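Local coordinates for arylsulfatase (Pseudoalteromonas sp. MB47, PDB 7AJ0), which probably removes sulfate groups from the algal polysaccharide fucoidan, as an exo-acting, calcium-binding sulfatase that assembles into a hexamer, at residues Gly49-Val54 / Val148-Ala153; Val139-Leu144 / Pro261-His266. All coordinates share one frame; numbering follows the deposited sequence.

Contact 1 (Gly49-Val54 / Val148-Ala153); sequences GRKPNV and VGYKTA
Tyr-150 reaches across to the chain at Lys-51 and Pro-52 and closes the contact with its hydroxyl. Its OH donates to the backbone O of Pro-52 at 2.8 Å, lying in the carbonyl plane with a C=O...donor angle of 149°, while that same oxygen sits at the ring edge, 3.2 Å from CE2. The other close neighbour of the phenol is aliphatic: CB of Lys-51 comes within 3.2 Å of Tyr-150 OH, and farther along the lysine CD passes CE1 at 3.8 Å, the two side chains crossing at about a right angle. This is the tight, buried end. Both segments lead into parallel strands of the central sheet of the sulfatase fold, which belongs to the alkaline phosphatase clan, with strand 262-267 between them: strand 53-59 starts just after Pro-52, and strand 151-155 just after Tyr-150. Helix 141-146 ends in a Schellman motif with Gly-149, at positive phi, as its C-prime residue; this turn delivers Tyr-150 to the start of its strand. The looser side is partly exposed. There Lys-51, extended beyond CG (chi2 171°, chi3 -179°), carries its ammonium group to Val-148, but NZ meets CG2 of that valine merely by packing, at 3.6 Å. The polar partner of NZ is the backbone O of Gly-388, and Val-148 also touches Val-390 in a loop.

Contact 2 (Val139-Leu144 / Pro261-His266); sequences VSQGKL and PFYLIH
The first turn of helix 141-146 packs here on central-sheet strand 262-267 through Gln-141, which faces Tyr-263 and Ile-265. NE2 of Gln-141 donates to OH of Tyr-263 at 2.9 Å in a fairly straight bond (N-H...O 161°), with the hydroxyl oxygen close to the amide plane. With chi1 at 63°, CG of Gln-141 lies 3.5 Å from CE1 of Tyr-263, and the bend at chi2 then turns the amide toward the hydroxyl; amide and ring planes stand 55° apart. Ser-140 is the N-cap of this helix, its OG accepting from Lys-143 N at 3.3 Å, a capping bond at the start of the turn that carries the glutamine. On the strand, Tyr-263 and Ile-265 are alternate residues on one face of the sheet, and Ile-265 CD1 lies at the edge of the tyrosine ring, in its plane, and 4.0 Å from Gln-141 NE2. Both polar groups are buried and have second partners: NE2 also bonds Leu-109 O, and the phenol bonds Ser-384 OG in helix 377-387. A phenylalanine in place of Tyr-263 would probably keep much of the ring packing but leave Gln-141 NE2 and Ser-384 OG each without this hydroxyl mate.

Overall arrangement
Contacts 1 and 2 reach the same sheet, their centres about 8 Å apart, and their segments alternate along the chain. Strand 262-267 of contact 2 runs between the two strands of contact 1, parallel to both. It probably bonds strand 151-155 through Lys-151 N to Pro-261 O (2.9 Å) and Lys-151 O to Tyr-263 N (3.0 Å). On the 53-59 side, Asn-53 OD1 accepts from Phe-262 N. Tyr-150 also packs on Pro-261, CE2 to CB 3.5 Å. Helix 141-146 leads through a short turn into strand 151-155, so one passage of chain serves both contacts. In contact 2 the Ile-265 side chain is about 12 Å from the calcium ion, whose site includes Asp-60, Asp-61 and Asp-325.

Contact 1 (Gly49-Val54 / Val148-Ala153)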
loop_
_atom_site.group_PDB
_atom_site.type_symbol
_atom_site.label_atom_id
_atom_site.label_comp_id
_atom_site.label_asym_id
_atom_site.label_seq_id
_atom_site.Cartn_x
_atom_site.Cartn_y
_atom_site.Cartn_z
ATOM N N GLY A 49 -39.203 47.709 13.270
ATOM C CA GLY A 49 -40.091 47.680 14.410
ATOM C C GLY A 49 -40.034 46.436 15.263
ATOM O O GLY A 49 -40.845 46.308 16.186
ATOM N N ARG A 50 -39.115 45.515 14.989
ATOM C CA ARG A 50 -38.972 44.323 15.817
ATOM C C ARG A 50 -37.663 43.629 15.465
ATOM O O ARG A 50 -37.005 43.962 14.476
ATOM C CB ARG A 50 -40.162 43.371 15.649
ATOM C CG ARG A 50 -40.353 42.799 14.246
ATOM C CD ARG A 50 -41.496 41.789 14.250
ATOM N NE ARG A 50 -41.669 41.099 12.976
ATOM C CZ ARG A 50 -42.586 41.414 12.063
ATOM N NH1 ARG A 50 -43.426 42.424 12.264
ATOM N NH2 ARG A 50 -42.661 40.711 10.942
ATOM N N LYS A 51 -37.294 42.655 16.299
ATOM C CA LYS A 51 -36.041 41.940 16.118
ATOM C C LYS A 51 -36.048 41.174 14.797
ATOM O O LYS A 51 -37.109 40.857 14.255
ATOM C CB LYS A 51 -35.809 40.980 17.282
ATOM C CG LYS A 51 -35.511 41.667 18.605
ATOM C CD LYS A 51 -35.519 40.669 19.753
ATOM C CE LYS A 51 -35.256 41.346 21.089
ATOM N NZ LYS A 51 -35.504 40.423 22.234
ATOM N N PRO A 52 -34.869 40.865 14.263
ATOM C CA PRO A 52 -34.803 40.201 12.958
ATOM C C PRO A 52 -35.151 38.724 13.023
ATOM O O PRO A 52 -35.006 38.064 14.053
ATOM C CB PRO A 52 -33.339 40.397 12.537
ATOM C CG PRO A 52 -32.598 40.502 13.826
ATOM C CD PRO A 52 -33.529 41.211 14.780
ATOM N N ASN A 53 -35.628 38.217 11.888
ATOM C CA ASN A 53 -35.826 36.791 11.711
ATOM C C ASN A 53 -34.502 36.130 11.335
ATOM O O ASN A 53 -33.590 36.767 10.800
ATOM C CB ASN A 53 -36.852 36.503 10.614
ATOM C CG ASN A 53 -38.061 37.409 10.685
ATOM O OD1 ASN A 53 -38.732 37.495 11.712
ATOM N ND2 ASN A 53 -38.347 38.091 9.582
ATOM N N VAL A 54 -34.406 34.836 11.617
ATOM C CA VAL A 54 -33.281 34.024 11.179
ATOM C C VAL A 54 -33.839 32.799 10.471
ATOM O O VAL A 54 -34.749 32.141 10.985
ATOM C CB VAL A 54 -32.370 33.603 12.347
ATOM C CG1 VAL A 54 -31.228 32.737 11.830
ATOM C CG2 VAL A 54 -31.832 34.825 13.073
ATOM N N VAL A 148 -38.381 35.504 24.395
ATOM C CA VAL A 148 -38.370 36.937 24.122
ATOM C C VAL A 148 -39.201 37.257 22.884
ATOM O O VAL A 148 -38.947 38.250 22.193
ATOM C CB VAL A 148 -36.930 37.466 23.954
ATOM C CG1 VAL A 148 -36.101 37.145 25.187
ATOM C CG2 VAL A 148 -36.286 36.890 22.700
ATOM N N GLY A 149 -40.193 36.421 22.594
ATOM C CA GLY A 149 -41.196 36.749 21.604
ATOM C C GLY A 149 -41.026 36.125 20.238
ATOM O O GLY A 149 -41.850 36.392 19.353
ATOM N N TYR A 150 -39.996 35.315 20.028
ATOM C CA TYR A 150 -39.838 34.620 18.760
ATOM C C TYR A 150 -40.793 33.435 18.677
ATOM O O TYR A 150 -41.069 32.768 19.678
ATOM C CB TYR A 150 -38.401 34.115 18.590
ATOM C CG TYR A 150 -37.411 35.153 18.116
ATOM C CD1 TYR A 150 -36.893 36.097 18.990
ATOM C CD2 TYR A 150 -36.981 35.176 16.797
ATOM C CE1 TYR A 150 -35.984 37.044 18.561
ATOM C CE2 TYR A 150 -36.073 36.117 16.360
ATOM C CZ TYR A 150 -35.577 37.048 17.245
ATOM O OH TYR A 150 -34.671 37.986 16.811
ATOM N N LYS A 151 -41.306 33.182 17.476
ATOM C CA LYS A 151 -41.917 31.897 17.147
ATOM C C LYS A 151 -40.818 31.018 16.553
ATOM O O LYS A 151 -40.236 31.359 15.516
ATOM C CB LYS A 151 -43.079 32.062 16.174
ATOM C CG LYS A 151 -44.285 32.794 16.761
ATOM C CD LYS A 151 -44.979 31.994 17.868
ATOM C CE LYS A 151 -45.766 30.808 17.318
ATOM N NZ LYS A 151 -46.398 30.000 18.405
ATOM N N THR A 152 -40.520 29.908 17.217
ATOM C CA THR A 152 -39.367 29.081 16.895
ATOM C C THR A 152 -39.820 27.722 16.384
ATOM O O THR A 152 -40.752 27.121 16.928
ATOM C CB THR A 152 -38.474 28.904 18.125
ATOM O OG1 THR A 152 -39.200 28.209 19.148
ATOM C CG2 THR A 152 -38.035 30.255 18.663
ATOM N N ALA A 153 -39.154 27.235 15.340
ATOM C CA ALA A 153 -39.539 25.969 14.743
ATOM C C ALA A 153 -38.331 25.283 14.130
ATOM O O ALA A 153 -37.404 25.934 13.643
ATOM C CB ALA A 153 -40.617 26.162 13.665
#

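Contact 2 (Val139-Leu144 / Pro261-His266)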
loop_
_atom_site.group_PDB
_atom_site.type_symbol
_atom_site.label_atom_id
_atom_site.label_comp_id
_atom_site.label_asym_id
_atom_site.label_seq_id
_atom_site.Cartn_x
_atom_site.Cartn_y
_atom_site.Cartn_z
ATOM N N VAL A 139 -29.733 23.821 26.518
ATOM C CA VAL A 139 -30.590 24.981 26.295
ATOM C C VAL A 139 -30.547 25.322 24.811
ATOM O O VAL A 139 -29.545 25.859 24.321
ATOM C CB VAL A 139 -30.155 26.186 27.141
ATOM C CG1 VAL A 139 -31.002 27.400 26.809
ATOM C CG2 VAL A 139 -30.241 25.854 28.622
ATOM N N SER A 140 -31.631 25.027 24.100
ATOM C CA SER A 140 -31.692 25.301 22.674
ATOM C C SER A 140 -32.006 26.775 22.426
ATOM O O SER A 140 -32.518 27.484 23.297
ATOM C CB SER A 140 -32.752 24.428 22.003
ATOM O OG SER A 140 -34.048 24.761 22.467
ATOM N N GLN A 141 -31.689 27.236 21.212
ATOM C CA GLN A 141 -32.041 28.605 20.852
ATOM C C GLN A 141 -33.551 28.767 20.747
ATOM O O GLN A 141 -34.073 29.868 20.955
ATOM C CB GLN A 141 -31.365 29.023 19.545
ATOM C CG GLN A 141 -31.770 28.237 18.315
ATOM C CD GLN A 141 -30.788 27.130 17.983
ATOM O OE1 GLN A 141 -30.713 26.127 18.690
ATOM N NE2 GLN A 141 -30.026 27.309 16.908
ATOM N N GLY A 142 -34.268 27.687 20.434
ATOM C CA GLY A 142 -35.716 27.740 20.496
ATOM C C GLY A 142 -36.211 28.167 21.863
ATOM O O GLY A 142 -37.081 29.032 21.982
ATOM N N LYS A 143 -35.649 27.575 22.917
ATOM C CA LYS A 143 -36.090 27.901 24.267
ATOM C C LYS A 143 -35.812 29.362 24.595
ATOM O O LYS A 143 -36.687 30.074 25.106
ATOM C CB LYS A 143 -35.401 26.979 25.278
ATOM C CG LYS A 143 -35.803 27.231 26.724
ATOM C CD LYS A 143 -35.198 26.197 27.671
ATOM C CE LYS A 143 -35.872 24.836 27.533
ATOM N NZ LYS A 143 -35.202 23.785 28.355
ATOM N N LEU A 144 -34.601 29.832 24.299
ATOM C CA LEU A 144 -34.210 31.173 24.714
ATOM C C LEU A 144 -34.872 32.251 23.865
ATOM O O LEU A 144 -35.230 33.314 24.384
ATOM C CB LEU A 144 -32.688 31.310 24.665
ATOM C CG LEU A 144 -31.941 30.377 25.619
ATOM C CD1 LEU A 144 -30.448 30.629 25.564
ATOM C CD2 LEU A 144 -32.450 30.531 27.046
ATOM N N PRO A 261 -41.272 37.961 15.323
ATOM C CA PRO A 261 -40.058 37.427 14.696
ATOM C C PRO A 261 -40.082 35.907 14.708
ATOM O O PRO A 261 -40.556 35.282 15.661
ATOM C CB PRO A 261 -38.922 37.979 15.566
ATOM C CG PRO A 261 -39.543 39.051 16.417
ATOM C CD PRO A 261 -40.978 38.664 16.586
ATOM N N PHE A 262 -39.570 35.312 13.638
ATOM C CA PHE A 262 -39.495 33.864 13.536
ATOM C C PHE A 262 -38.039 33.418 13.518
ATOM O O PHE A 262 -37.161 34.113 12.999
ATOM C CB PHE A 262 -40.234 33.343 12.289
ATOM C CG PHE A 262 -39.533 33.621 10.985
ATOM C CD1 PHE A 262 -38.476 32.827 10.561
ATOM C CD2 PHE A 262 -39.953 34.656 10.167
ATOM C CE1 PHE A 262 -37.836 33.077 9.365
ATOM C CE2 PHE A 262 -39.320 34.908 8.964
ATOM C CZ PHE A 262 -38.260 34.117 8.563
ATOM N N TYR A 263 -37.792 32.260 14.120
ATOM C CA TYR A 263 -36.514 31.567 14.026
ATOM C C TYR A 263 -36.812 30.171 13.496
ATOM O O TYR A 263 -37.416 29.353 14.200
ATOM C CB TYR A 263 -35.800 31.503 15.372
ATOM C CG TYR A 263 -34.408 30.924 15.266
ATOM C CD1 TYR A 263 -34.212 29.554 15.170
ATOM C CD2 TYR A 263 -33.291 31.747 15.245
ATOM C CE1 TYR A 263 -32.946 29.018 15.062
ATOM C CE2 TYR A 263 -32.017 31.221 15.139
ATOM C CZ TYR A 263 -31.852 29.855 15.048
ATOM O OH TYR A 263 -30.589 29.318 14.943
ATOM N N LEU A 264 -36.398 29.902 12.261
ATOM C CA LEU A 264 -36.710 28.651 11.584
ATOM C C LEU A 264 -35.421 27.964 11.167
ATOM O O LEU A 264 -34.591 28.560 10.472
ATOM C CB LEU A 264 -37.596 28.897 10.358
ATOM C CG LEU A 264 -37.803 27.681 9.455
ATOM C CD1 LEU A 264 -38.445 26.541 10.228
ATOM C CD2 LEU A 264 -38.644 28.041 8.242
ATOM N N ILE A 265 -35.262 26.711 11.586
ATOM C CA ILE A 265 -34.244 25.816 11.049
ATOM C C ILE A 265 -34.965 24.897 10.064
ATOM O O ILE A 265 -35.687 23.983 10.463
ATOM C CB ILE A 265 -33.538 25.021 12.141
ATOM C CG1 ILE A 265 -32.709 25.947 13.027
ATOM C CG2 ILE A 265 -32.655 23.940 11.515
ATOM C CD1 ILE A 265 -32.140 25.273 14.259
ATOM N N HIS A 266 -34.769 25.138 8.767
ATOM C CA HIS A 266 -35.289 24.256 7.729
ATOM C C HIS A 266 -34.222 23.210 7.429
ATOM O O HIS A 266 -33.210 23.511 6.787
ATOM C CB HIS A 266 -35.660 25.032 6.472
ATOM C CG HIS A 266 -36.340 24.193 5.437
ATOM N ND1 HIS A 266 -37.707 24.014 5.403
ATOM C CD2 HIS A 266 -35.840 23.463 4.411
ATOM C CE1 HIS A 266 -38.020 23.222 4.393
ATOM N NE2 HIS A 266 -36.905 22.875 3.775
#